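Local coordinates for protein transcription termination factor NusA (Planctomyces limnophilus, PDB 4MTN) that probably takes part in both transcription termination and antitermination, binding the core RNA polymerase and nascent RNA, at residues Glu31-Ser36 with Ile90-Glu95; Asn6-Ile11 with Gly57-Lys62; Val327-Ile332 with Gly342-Gly347. One frame throughout, in Å; residues are numbered along the deposited sequence.

Contact 1 (Glu31-Ser36 with Ile90-Glu95); sequences EQAILS and IQKIRE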
ATOM      1  N   GLU A  31     -17.461 -27.544 -19.411  1.00 62.17           N
ATOM      2  CA  GLU A  31     -16.696 -28.693 -18.938  1.00 62.94           C
ATOM      3  C   GLU A  31     -16.904 -28.907 -17.443  1.00 63.60           C
ATOM      4  O   GLU A  31     -17.141 -30.029 -16.997  1.00 68.62           O
ATOM      5  CB  GLU A  31     -15.205 -28.514 -19.239  1.00 63.89           C
ATOM      6  CG  GLU A  31     -14.828 -28.734 -20.694  1.00 66.22           C
ATOM      7  CD  GLU A  31     -13.347 -28.530 -20.952  1.00 71.33           C
ATOM      8  OE1 GLU A  31     -12.637 -28.092 -20.023  1.00 73.20           O
ATOM      9  OE2 GLU A  31     -12.893 -28.809 -22.081  1.00 72.06           O
ATOM     10  N   GLN A  32     -16.824 -27.824 -16.678  1.00 60.58           N
ATOM     11  CA  GLN A  32     -17.002 -27.893 -15.233  1.00 56.96           C
ATOM     12  C   GLN A  32     -18.431 -28.280 -14.864  1.00 57.09           C
ATOM     13  O   GLN A  32     -18.672 -28.857 -13.803  1.00 58.68           O
ATOM     14  CB  GLN A  32     -16.630 -26.559 -14.582  1.00 53.31           C
ATOM     15  CG  GLN A  32     -15.152 -26.219 -14.676  1.00 51.97           C
ATOM     16  CD  GLN A  32     -14.270 -27.263 -14.022  1.00 57.41           C
ATOM     17  OE1 GLN A  32     -14.621 -27.833 -12.990  1.00 59.10           O
ATOM     18  NE2 GLN A  32     -13.117 -27.525 -14.626  1.00 58.63           N
ATOM     19  N   ALA A  33     -19.376 -27.960 -15.744  1.00 54.94           N
ATOM     20  CA  ALA A  33     -20.770 -28.336 -15.538  1.00 56.66           C
ATOM     21  C   ALA A  33     -20.958 -29.830 -15.780  1.00 57.56           C
ATOM     22  O   ALA A  33     -21.672 -30.505 -15.037  1.00 57.18           O
ATOM     23  CB  ALA A  33     -21.682 -27.527 -16.446  1.00 57.23           C
ATOM     24  N   ILE A  34     -20.312 -30.338 -16.825  1.00 57.53           N
ATOM     25  CA  ILE A  34     -20.331 -31.765 -17.126  1.00 59.06           C
ATOM     26  C   ILE A  34     -19.601 -32.538 -16.033  1.00 59.30           C
ATOM     27  O   ILE A  34     -20.043 -33.606 -15.608  1.00 62.51           O
ATOM     28  CB  ILE A  34     -19.684 -32.064 -18.495  1.00 60.52           C
ATOM     29  CG1 ILE A  34     -20.506 -31.435 -19.621  1.00 50.82           C
ATOM     30  CG2 ILE A  34     -19.545 -33.564 -18.717  1.00 50.16           C
ATOM     31  CD1 ILE A  34     -19.922 -31.659 -20.998  1.00 64.37           C
ATOM     32  N   LEU A  35     -18.485 -31.978 -15.578  1.00 58.28           N
ATOM     33  CA  LEU A  35     -17.678 -32.594 -14.531  1.00 58.81           C
ATOM     34  C   LEU A  35     -18.463 -32.742 -13.232  1.00 61.64           C
ATOM     35  O   LEU A  35     -18.425 -33.792 -12.591  1.00 61.06           O
ATOM     36  CB  LEU A  35     -16.409 -31.774 -14.290  1.00 55.78           C
ATOM     37  CG  LEU A  35     -15.425 -32.290 -13.240  1.00 57.37           C
ATOM     38  CD1 LEU A  35     -15.112 -33.758 -13.470  1.00 56.34           C
ATOM     39  CD2 LEU A  35     -14.152 -31.459 -13.267  1.00 61.21           C
ATOM     40  N   SER A  36     -19.174 -31.685 -12.848  1.00 62.87           N
ATOM     41  CA  SER A  36     -19.995 -31.712 -11.643  1.00 65.55           C
ATOM     42  C   SER A  36     -21.124 -32.727 -11.781  1.00 61.83           C
ATOM     43  O   SER A  36     -21.486 -33.402 -10.818  1.00 61.78           O
ATOM     44  CB  SER A  36     -20.565 -30.324 -11.346  1.00 71.00           C
ATOM     45  OG  SER A  36     -19.535 -29.417 -10.994  1.00 79.56           O
ATOM     46  N   ILE A  90     -24.314 -21.571 -16.147  1.00 85.69           N
ATOM     47  CA  ILE A  90     -23.841 -20.196 -16.264  1.00 85.84           C
ATOM     48  C   ILE A  90     -23.035 -19.804 -15.029  1.00 85.62           C
ATOM     49  O   ILE A  90     -22.090 -19.020 -15.115  1.00 82.98           O
ATOM     50  CB  ILE A  90     -25.010 -19.208 -16.453  1.00 87.37           C
ATOM     51  CG1 ILE A  90     -25.976 -19.721 -17.524  1.00 89.49           C
ATOM     52  CG2 ILE A  90     -24.493 -17.823 -16.818  1.00 84.65           C
ATOM     53  CD1 ILE A  90     -25.354 -19.850 -18.898  1.00 88.20           C
ATOM     54  N   GLN A  91     -23.412 -20.363 -13.884  1.00 87.61           N
ATOM     55  CA  GLN A  91     -22.682 -20.132 -12.642  1.00 90.64           C
ATOM     56  C   GLN A  91     -21.270 -20.703 -12.745  1.00 87.55           C
ATOM     57  O   GLN A  91     -20.327 -20.161 -12.169  1.00 88.38           O
ATOM     58  CB  GLN A  91     -23.423 -20.749 -11.454  1.00 97.87           C
ATOM     59  CG  GLN A  91     -22.766 -20.491 -10.108  1.00102.72           C
ATOM     60  CD  GLN A  91     -23.599 -20.993  -8.945  1.00111.14           C
ATOM     61  OE1 GLN A  91     -24.751 -21.393  -9.118  1.00115.58           O
ATOM     62  NE2 GLN A  91     -23.019 -20.975  -7.750  1.00112.62           N
ATOM     63  N   LYS A  92     -21.132 -21.798 -13.486  1.00 79.83           N
ATOM     64  CA  LYS A  92     -19.827 -22.393 -13.745  1.00 70.74           C
ATOM     65  C   LYS A  92     -19.049 -21.570 -14.768  1.00 62.14           C
ATOM     66  O   LYS A  92     -17.829 -21.435 -14.672  1.00 56.80           O
ATOM     67  CB  LYS A  92     -19.978 -23.834 -14.235  1.00 71.45           C
ATOM     68  CG  LYS A  92     -20.273 -24.843 -13.136  1.00 70.95           C
ATOM     69  CD  LYS A  92     -19.065 -25.046 -12.236  1.00 66.87           C
ATOM     70  CE  LYS A  92     -19.316 -26.141 -11.212  1.00 66.41           C
ATOM     71  NZ  LYS A  92     -18.111 -26.413 -10.380  1.00 64.83           N
ATOM     72  N   ILE A  93     -19.764 -21.024 -15.748  1.00 63.27           N
ATOM     73  CA  ILE A  93     -19.145 -20.197 -16.779  1.00 65.57           C
ATOM     74  C   ILE A  93     -18.655 -18.875 -16.193  1.00 69.04           C
ATOM     75  O   ILE A  93     -17.544 -18.430 -16.484  1.00 68.50           O
ATOM     76  CB  ILE A  93     -20.120 -19.915 -17.939  1.00 63.70           C
ATOM     77  CG1 ILE A  93     -20.537 -21.222 -18.616  1.00 62.11           C
ATOM     78  CG2 ILE A  93     -19.484 -18.982 -18.955  1.00 64.13           C
ATOM     79  CD1 ILE A  93     -21.477 -21.032 -19.786  1.00 60.87           C
ATOM     80  N   ARG A  94     -19.489 -18.253 -15.363  1.00 71.65           N
ATOM     81  CA  ARG A  94     -19.113 -17.022 -14.677  1.00 73.19           C
ATOM     82  C   ARG A  94     -17.969 -17.278 -13.702  1.00 69.75           C
ATOM     83  O   ARG A  94     -17.134 -16.406 -13.462  1.00 66.97           O
ATOM     84  CB  ARG A  94     -20.314 -16.424 -13.937  1.00 75.86           C
ATOM     85  CG  ARG A  94     -21.382 -15.841 -14.847  1.00 79.55           C
ATOM     86  CD  ARG A  94     -20.835 -14.690 -15.677  1.00 81.02           C
ATOM     87  NE  ARG A  94     -21.851 -14.111 -16.552  1.00 83.78           N
ATOM     88  CZ  ARG A  94     -21.621 -13.132 -17.420  1.00 81.51           C
ATOM     89  NH1 ARG A  94     -20.405 -12.617 -17.534  1.00 79.04           N
ATOM     90  NH2 ARG A  94     -22.607 -12.669 -18.176  1.00 83.18           N
ATOM     91  N   GLU A  95     -17.943 -18.483 -13.142  1.00 71.31           N
ATOM     92  CA  GLU A  95     -16.875 -18.886 -12.238  1.00 71.76           C
ATOM     93  C   GLU A  95     -15.567 -19.028 -13.006  1.00 61.55           C
ATOM     94  O   GLU A  95     -14.493 -18.712 -12.492  1.00 56.09           O
ATOM     95  CB  GLU A  95     -17.235 -20.196 -11.537  1.00 81.07           C
ATOM     96  CG  GLU A  95     -16.379 -20.523 -10.328  1.00 90.08           C
ATOM     97  CD  GLU A  95     -16.996 -21.603  -9.458  1.00100.12           C
ATOM     98  OE1 GLU A  95     -18.101 -22.079  -9.795  1.00104.26           O
ATOM     99  OE2 GLU A  95     -16.379 -21.975  -8.437  1.00102.40           O
TER
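Gln32 O is gripped twice within its own helix. Ser36 N donates the usual helical bond at 3.0 Å, and Ser36 OG gives a second one to Gln32 O, also at 3.0 Å. The hydroxyl comes in almost straight on the carbonyl, with a C=O...OG angle of 162°. Ser36 OG lies beside its own backbone N, and this turns it back over the preceding turn. The bond fixes the hydroxyl where the side chain of Lys92 crosses from helix 87-105.

Lys92 carries the contact. Its chain bends at chi2 (-70°) and then runs straight out, and its methylenes pass obliquely over the 31-36 turn. Lys92 CG comes near the backbone of Ala33. Lys92 CD rests against Gln32 CB at 3.7 Å. Lys92 CE lies 3.3 Å from Ser36 OG, and Lys92 NZ is 3.4 Å from Ser36 OG. The aliphatic part of the lysine thus does the packing, while the ammonium sits close to the hydroxyl. Cut back to an alanine, this position would probably leave Gln32 CB and Ser36 OG without the lysine chain that lies against them.

The contact is small and lies at the surface. On the buried side of helix 23-42, Ile34 packs on strand 59-63 and helix 70-78. The axes of 31-36 and 90-95 approach to 8.8 Å, with 128° between their directions. The arrangement is a crossing of helices 23-42 and 87-105 within the NusA N-terminal domain.

Contact 2 (Asn6-Ile11 with Gly57-Lys62); sequences NEVLRI and GQPMVK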
ATOM      1  N   ASN A   6     -22.574 -31.930 -31.416  1.00116.04           N
ATOM      2  CA  ASN A   6     -22.695 -30.550 -31.867  1.00120.71           C
ATOM      3  C   ASN A   6     -23.730 -29.787 -31.049  1.00121.75           C
ATOM      4  O   ASN A   6     -23.907 -28.582 -31.223  1.00123.19           O
ATOM      5  CB  ASN A   6     -23.060 -30.500 -33.352  1.00129.29           C
ATOM      6  CG  ASN A   6     -24.456 -31.021 -33.626  1.00135.03           C
ATOM      7  OD1 ASN A   6     -25.417 -30.253 -33.691  1.00138.22           O
ATOM      8  ND2 ASN A   6     -24.578 -32.333 -33.787  1.00136.77           N
ATOM      9  N   GLU A   7     -24.413 -30.501 -30.159  1.00121.61           N
ATOM     10  CA  GLU A   7     -25.381 -29.889 -29.258  1.00121.22           C
ATOM     11  C   GLU A   7     -24.674 -28.930 -28.306  1.00115.87           C
ATOM     12  O   GLU A   7     -25.256 -27.946 -27.848  1.00116.54           O
ATOM     13  CB  GLU A   7     -26.137 -30.963 -28.470  1.00122.03           C
ATOM     14  CG  GLU A   7     -27.322 -30.440 -27.675  1.00123.59           C
ATOM     15  CD  GLU A   7     -27.947 -31.504 -26.792  1.00123.15           C
ATOM     16  OE1 GLU A   7     -27.211 -32.402 -26.332  1.00119.36           O
ATOM     17  OE2 GLU A   7     -29.173 -31.444 -26.560  1.00126.69           O
ATOM     18  N   VAL A   8     -23.410 -29.227 -28.021  1.00110.18           N
ATOM     19  CA  VAL A   8     -22.588 -28.377 -27.170  1.00104.30           C
ATOM     20  C   VAL A   8     -22.203 -27.094 -27.902  1.00103.50           C
ATOM     21  O   VAL A   8     -22.151 -26.019 -27.305  1.00101.61           O
ATOM     22  CB  VAL A   8     -21.310 -29.109 -26.712  1.00101.68           C
ATOM     23  CG1 VAL A   8     -20.536 -28.262 -25.713  1.00 99.11           C
ATOM     24  CG2 VAL A   8     -21.663 -30.460 -26.110  1.00100.67           C
ATOM     25  N   LEU A   9     -21.941 -27.217 -29.200  1.00104.74           N
ATOM     26  CA  LEU A   9     -21.561 -26.071 -30.021  1.00105.34           C
ATOM     27  C   LEU A   9     -22.686 -25.044 -30.108  1.00111.96           C
ATOM     28  O   LEU A   9     -22.435 -23.845 -30.232  1.00114.41           O
ATOM     29  CB  LEU A   9     -21.164 -26.524 -31.427  1.00105.55           C
ATOM     30  CG  LEU A   9     -19.887 -27.358 -31.545  1.00102.52           C
ATOM     31  CD1 LEU A   9     -19.509 -27.539 -33.008  1.00 85.75           C
ATOM     32  CD2 LEU A   9     -18.750 -26.716 -30.767  1.00 76.37           C
ATOM     33  N   ARG A  10     -23.925 -25.521 -30.043  1.00117.50           N
ATOM     34  CA  ARG A  10     -25.087 -24.643 -30.069  1.00121.94           C
ATOM     35  C   ARG A  10     -25.143 -23.790 -28.808  1.00117.62           C
ATOM     36  O   ARG A  10     -25.559 -22.633 -28.844  1.00117.51           O
ATOM     37  CB  ARG A  10     -26.374 -25.458 -30.210  1.00128.73           C
ATOM     38  CG  ARG A  10     -26.359 -26.460 -31.351  1.00136.03           C
ATOM     39  CD  ARG A  10     -27.575 -27.369 -31.297  1.00141.54           C
ATOM     40  NE  ARG A  10     -27.518 -28.420 -32.309  1.00147.55           N
ATOM     41  CZ  ARG A  10     -28.024 -28.308 -33.533  1.00156.01           C
ATOM     42  NH1 ARG A  10     -28.628 -27.187 -33.902  1.00160.17           N
ATOM     43  NH2 ARG A  10     -27.926 -29.317 -34.388  1.00160.08           N
ATOM     44  N   ILE A  11     -24.719 -24.377 -27.693  1.00107.74           N
ATOM     45  CA  ILE A  11     -24.765 -23.704 -26.400  1.00102.96           C
ATOM     46  C   ILE A  11     -23.646 -22.678 -26.241  1.00105.69           C
ATOM     47  O   ILE A  11     -23.888 -21.548 -25.816  1.00107.24           O
ATOM     48  CB  ILE A  11     -24.677 -24.719 -25.243  1.00 93.98           C
ATOM     49  CG1 ILE A  11     -25.775 -25.775 -25.376  1.00 92.93           C
ATOM     50  CG2 ILE A  11     -24.776 -24.009 -23.902  1.00 91.95           C
ATOM     51  CD1 ILE A  11     -25.763 -26.810 -24.273  1.00 87.71           C
ATOM     52  N   GLY A  57     -16.790 -30.382 -30.752  1.00107.83           N
ATOM     53  CA  GLY A  57     -17.701 -30.134 -29.648  1.00104.29           C
ATOM     54  C   GLY A  57     -18.060 -31.370 -28.844  1.00102.01           C
ATOM     55  O   GLY A  57     -18.849 -31.293 -27.903  1.00100.56           O
ATOM     56  N   GLN A  58     -17.484 -32.510 -29.211  1.00102.40           N
ATOM     57  CA  GLN A  58     -17.787 -33.769 -28.532  1.00100.38           C
ATOM     58  C   GLN A  58     -17.062 -33.883 -27.191  1.00 92.74           C
ATOM     59  O   GLN A  58     -15.832 -33.836 -27.135  1.00 91.34           O
ATOM     60  CB  GLN A  58     -17.437 -34.959 -29.431  1.00109.43           C
ATOM     61  CG  GLN A  58     -16.060 -34.887 -30.071  1.00117.72           C
ATOM     62  CD  GLN A  58     -15.814 -36.014 -31.056  1.00127.05           C
ATOM     63  OE1 GLN A  58     -16.707 -36.814 -31.337  1.00130.21           O
ATOM     64  NE2 GLN A  58     -14.598 -36.081 -31.587  1.00131.24           N
ATOM     65  N   PRO A  59     -17.833 -34.022 -26.102  1.00 92.46           N
ATOM     66  CA  PRO A  59     -17.302 -34.142 -24.737  1.00 90.16           C
ATOM     67  C   PRO A  59     -16.540 -35.445 -24.500  1.00 93.04           C
ATOM     68  O   PRO A  59     -17.016 -36.520 -24.865  1.00 91.64           O
ATOM     69  CB  PRO A  59     -18.562 -34.091 -23.862  1.00 88.13           C
ATOM     70  CG  PRO A  59     -19.624 -33.497 -24.736  1.00 88.32           C
ATOM     71  CD  PRO A  59     -19.303 -33.977 -26.112  1.00 91.64           C
HETATM   72  N   MSE A  60     -15.367 -35.338 -23.882  1.00 96.95           N
HETATM   73  CA  MSE A  60     -14.565 -36.503 -23.529  1.00 97.49           C
HETATM   74  C   MSE A  60     -14.534 -36.661 -22.013  1.00 93.19           C
HETATM   75  O   MSE A  60     -13.911 -35.863 -21.315  1.00 90.54           O
HETATM   76  CB  MSE A  60     -13.143 -36.363 -24.080  1.00 99.30           C
HETATM   77  CG  MSE A  60     -12.294 -37.619 -23.991  1.00101.19           C
HETATM   78 SE   MSE A  60     -12.605 -38.834 -25.481  1.00222.13          SE
HETATM   79  CE  MSE A  60     -11.094 -40.039 -25.213  1.00158.11           C
ATOM     80  N   VAL A  61     -15.201 -37.692 -21.506  1.00 92.17           N
ATOM     81  CA  VAL A  61     -15.305 -37.889 -20.063  1.00 92.39           C
ATOM     82  C   VAL A  61     -14.635 -39.185 -19.617  1.00 93.41           C
ATOM     83  O   VAL A  61     -15.040 -40.275 -20.020  1.00 94.85           O
ATOM     84  CB  VAL A  61     -16.775 -37.902 -19.604  1.00 91.91           C
ATOM     85  CG1 VAL A  61     -16.856 -38.024 -18.091  1.00 91.54           C
ATOM     86  CG2 VAL A  61     -17.490 -36.646 -20.079  1.00 90.58           C
ATOM     87  N   LYS A  62     -13.612 -39.056 -18.778  1.00 94.28           N
ATOM     88  CA  LYS A  62     -12.872 -40.215 -18.291  1.00 99.70           C
ATOM     89  C   LYS A  62     -13.012 -40.403 -16.784  1.00 98.21           C
ATOM     90  O   LYS A  62     -12.971 -39.441 -16.019  1.00 95.79           O
ATOM     91  CB  LYS A  62     -11.389 -40.096 -18.653  1.00105.35           C
ATOM     92  CG  LYS A  62     -11.088 -40.199 -20.137  1.00108.53           C
ATOM     93  CD  LYS A  62      -9.599 -40.401 -20.374  1.00114.15           C
ATOM     94  CE  LYS A  62      -9.259 -40.375 -21.855  1.00117.86           C
ATOM     95  NZ  LYS A  62      -9.458 -39.023 -22.445  1.00116.28           N
TER
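The flat group here is the Gly57-Gln58 peptide, whose oxygen is directed at Val8: Gly57 O lies 3.4 Å from Val8 CG2. This is helix-on-hairpin packing in the NusA N-terminal domain. Helix 7-18 sits against the turn between antiparallel strands 48-52 and 59-63, and Gly57 lies in that turn. The same valine methyl, Val8 CG2, meets the puckered proline ring at one corner, Pro59 CG, at 3.9 Å. That corner is the one the ring pucker tips toward the valine.

Val8 has CG1 opposite its backbone N (chi1 -174°), which leaves CG2 on the side of Gly57 and Pro59. Val8 and Pro59 lie side by side, pointing opposite ways. Val8 also touches Ile52 and Val30, so this buried valine links the hairpin to helix 23-42. The contact is apolar apart from the carbonyl oxygen.

Leu9 closes over the glycine itself. At the positive phi of Gly57 (99°) a CB would crowd the preceding carbonyl oxygen, which favours glycine. A side chain there would probably crowd Leu9 as well, whose Leu9 CD2 lies 3.7 Å from Gly57 CA.

Contact 3 (Val327-Ile332 with Gly342-Gly347); sequences VAYSQI and GLVSQG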
ATOM      1  N   VAL A 327      17.793  13.805  34.835  1.00 69.74           N
ATOM      2  CA  VAL A 327      17.125  14.039  36.111  1.00 68.65           C
ATOM      3  C   VAL A 327      15.811  13.265  36.185  1.00 68.74           C
ATOM      4  O   VAL A 327      15.457  12.718  37.230  1.00 67.41           O
ATOM      5  CB  VAL A 327      16.852  15.541  36.336  1.00 67.26           C
ATOM      6  CG1 VAL A 327      16.198  15.769  37.692  1.00 63.15           C
ATOM      7  CG2 VAL A 327      18.143  16.334  36.227  1.00 64.88           C
ATOM      8  N   ALA A 328      15.097  13.215  35.065  1.00 67.56           N
ATOM      9  CA  ALA A 328      13.822  12.512  35.000  1.00 66.41           C
ATOM     10  C   ALA A 328      14.004  11.007  35.167  1.00 65.67           C
ATOM     11  O   ALA A 328      13.269  10.365  35.917  1.00 69.19           O
ATOM     12  CB  ALA A 328      13.116  12.816  33.686  1.00 56.37           C
ATOM     13  N   TYR A 329      14.989  10.450  34.467  1.00 62.28           N
ATOM     14  CA  TYR A 329      15.250   9.014  34.520  1.00 57.68           C
ATOM     15  C   TYR A 329      15.790   8.585  35.881  1.00 58.21           C
ATOM     16  O   TYR A 329      15.596   7.445  36.300  1.00 59.97           O
ATOM     17  CB  TYR A 329      16.233   8.608  33.418  1.00 60.02           C
ATOM     18  CG  TYR A 329      15.646   8.630  32.025  1.00 58.56           C
ATOM     19  CD1 TYR A 329      14.271   8.630  31.828  1.00 53.99           C
ATOM     20  CD2 TYR A 329      16.467   8.647  30.905  1.00 62.64           C
ATOM     21  CE1 TYR A 329      13.731   8.648  30.556  1.00 53.14           C
ATOM     22  CE2 TYR A 329      15.936   8.666  29.629  1.00 63.29           C
ATOM     23  CZ  TYR A 329      14.568   8.666  29.461  1.00 62.84           C
ATOM     24  OH  TYR A 329      14.037   8.684  28.192  1.00 52.48           O
ATOM     25  N   SER A 330      16.463   9.505  36.566  1.00 61.71           N
ATOM     26  CA  SER A 330      17.046   9.214  37.872  1.00 65.31           C
ATOM     27  C   SER A 330      15.977   9.048  38.950  1.00 65.23           C
ATOM     28  O   SER A 330      16.225   8.439  39.992  1.00 64.24           O
ATOM     29  CB  SER A 330      18.026  10.316  38.276  1.00 67.95           C
ATOM     30  OG  SER A 330      19.079  10.425  37.335  1.00 72.26           O
ATOM     31  N   GLN A 331      14.792   9.595  38.695  1.00 68.88           N
ATOM     32  CA  GLN A 331      13.671   9.471  39.621  1.00 73.04           C
ATOM     33  C   GLN A 331      13.253   8.015  39.780  1.00 72.94           C
ATOM     34  O   GLN A 331      12.842   7.589  40.860  1.00 77.69           O
ATOM     35  CB  GLN A 331      12.480  10.305  39.145  1.00 77.78           C
ATOM     36  CG  GLN A 331      12.638  11.801  39.353  1.00 80.39           C
ATOM     37  CD  GLN A 331      11.402  12.573  38.937  1.00 83.35           C
ATOM     38  OE1 GLN A 331      10.704  12.190  37.998  1.00 81.67           O
ATOM     39  NE2 GLN A 331      11.122  13.665  39.639  1.00 90.19           N
ATOM     40  N   ILE A 332      13.360   7.257  38.694  1.00 70.63           N
ATOM     41  CA  ILE A 332      13.028   5.839  38.715  1.00 68.56           C
ATOM     42  C   ILE A 332      14.032   5.057  39.551  1.00 65.71           C
ATOM     43  O   ILE A 332      15.231   5.077  39.268  1.00 67.09           O
ATOM     44  CB  ILE A 332      12.992   5.245  37.294  1.00 66.40           C
ATOM     45  CG1 ILE A 332      11.986   5.999  36.422  1.00 62.68           C
ATOM     46  CG2 ILE A 332      12.656   3.762  37.344  1.00 53.57           C
ATOM     47  CD1 ILE A 332      11.946   5.521  34.987  1.00 60.58           C
ATOM     48  N   GLY A 342      23.554   7.011  30.218  1.00 78.13           N
ATOM     49  CA  GLY A 342      23.748   6.086  29.117  1.00 75.57           C
ATOM     50  C   GLY A 342      22.564   6.078  28.171  1.00 72.08           C
ATOM     51  O   GLY A 342      22.729   6.038  26.951  1.00 60.07           O
ATOM     52  N   LEU A 343      21.364   6.117  28.740  1.00 68.27           N
ATOM     53  CA  LEU A 343      20.135   6.146  27.955  1.00 66.25           C
ATOM     54  C   LEU A 343      20.035   7.430  27.139  1.00 64.31           C
ATOM     55  O   LEU A 343      19.711   7.400  25.953  1.00 56.67           O
ATOM     56  CB  LEU A 343      18.913   6.011  28.867  1.00 64.94           C
ATOM     57  CG  LEU A 343      18.710   4.663  29.561  1.00 64.59           C
ATOM     58  CD1 LEU A 343      17.657   4.784  30.650  1.00 61.81           C
ATOM     59  CD2 LEU A 343      18.319   3.598  28.550  1.00 55.30           C
ATOM     60  N   VAL A 344      20.317   8.554  27.791  1.00 71.88           N
ATOM     61  CA  VAL A 344      20.240   9.865  27.156  1.00 76.96           C
ATOM     62  C   VAL A 344      21.271   9.998  26.037  1.00 79.07           C
ATOM     63  O   VAL A 344      20.997  10.589  24.991  1.00 76.90           O
ATOM     64  CB  VAL A 344      20.448  10.994  28.187  1.00 81.12           C
ATOM     65  CG1 VAL A 344      20.383  12.353  27.519  1.00 83.04           C
ATOM     66  CG2 VAL A 344      19.408  10.896  29.286  1.00 81.31           C
ATOM     67  N   SER A 345      22.450   9.430  26.259  1.00 81.73           N
ATOM     68  CA  SER A 345      23.520   9.469  25.270  1.00 85.53           C
ATOM     69  C   SER A 345      23.165   8.649  24.032  1.00 81.98           C
ATOM     70  O   SER A 345      23.704   8.881  22.949  1.00 82.70           O
ATOM     71  CB  SER A 345      24.826   8.955  25.876  1.00 93.41           C
ATOM     72  OG  SER A 345      24.735   7.577  26.193  1.00100.84           O
ATOM     73  N   GLN A 346      22.260   7.691  24.201  1.00 77.20           N
ATOM     74  CA  GLN A 346      21.865   6.811  23.109  1.00 72.42           C
ATOM     75  C   GLN A 346      20.598   7.299  22.403  1.00 68.22           C
ATOM     76  O   GLN A 346      20.089   6.637  21.499  1.00 65.94           O
ATOM     77  CB  GLN A 346      21.665   5.386  23.623  1.00 74.66           C
ATOM     78  CG  GLN A 346      22.012   4.318  22.604  1.00 79.14           C
ATOM     79  CD  GLN A 346      23.500   4.248  22.316  1.00 86.19           C
ATOM     80  OE1 GLN A 346      24.324   4.628  23.150  1.00 88.94           O
ATOM     81  NE2 GLN A 346      23.851   3.762  21.132  1.00 88.08           N
ATOM     82  N   GLY A 347      20.092   8.456  22.822  1.00 66.79           N
ATOM     83  CA  GLY A 347      18.961   9.074  22.150  1.00 66.50           C
ATOM     84  C   GLY A 347      17.633   9.006  22.881  1.00 68.35           C
ATOM     85  O   GLY A 347      16.614   9.468  22.366  1.00 66.13           O
TER
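Tyr329 reaches from helix 316-330 to Leu343 and Val344 of helix 337-345. Its CB points toward that helix, and CG lies beside the backbone N (chi1 -72°), which sends the ring toward helix 337-345. Along the ring, CD2 comes first. Tyr329 CD2 meets Val344 CG2 at 4.0 Å and Leu343 CD1 at 4.1 Å. Tyr329 CE2 follows, 4.1 Å from Leu343 CB and near the same valine methyl. Both aliphatic side chains approach the ring obliquely. At the tip, the hydroxyl OH is hydrogen-bonded to Ser350 O, so the polar end of this buried side chain is satisfied beyond the two helices.

The ring also touches Phe348 and Leu354, and Leu343 packs on these too.

Helix 337-345 closes with a Schellman motif at Gly347, which has positive phi (106°). The chain then turns to bring Phe348 and Ser350 round to Tyr329. Two consecutive helices joined by a short connection, with an apolar core between them, are consistent with the helix-hairpin-helix family of this region.

Contacts 1 and 2 are neighbours in the NusA N-terminal domain, with centres 13 Å apart. Their segments alternate along the chain, in the order 6-11, 31-36, 57-62, 90-95. Ile34 of helix 23-42 joins the two contacts: Ile34 CD1 packs on Pro59 CB at 4.0 Å, and Ile34 CG2 on Val61 CG2. Helix 87-105 meets the same helix through Lys92. Contact 3 comes later in the chain, in the helix-hairpin-helix region. Its centre is 69 Å from that of contact 1 and 80 Å from that of contact 2. Contacts 1 and 2 on the one hand and contact 3 on the other thus lie on opposite sides of the chain's centre in an extended monomer.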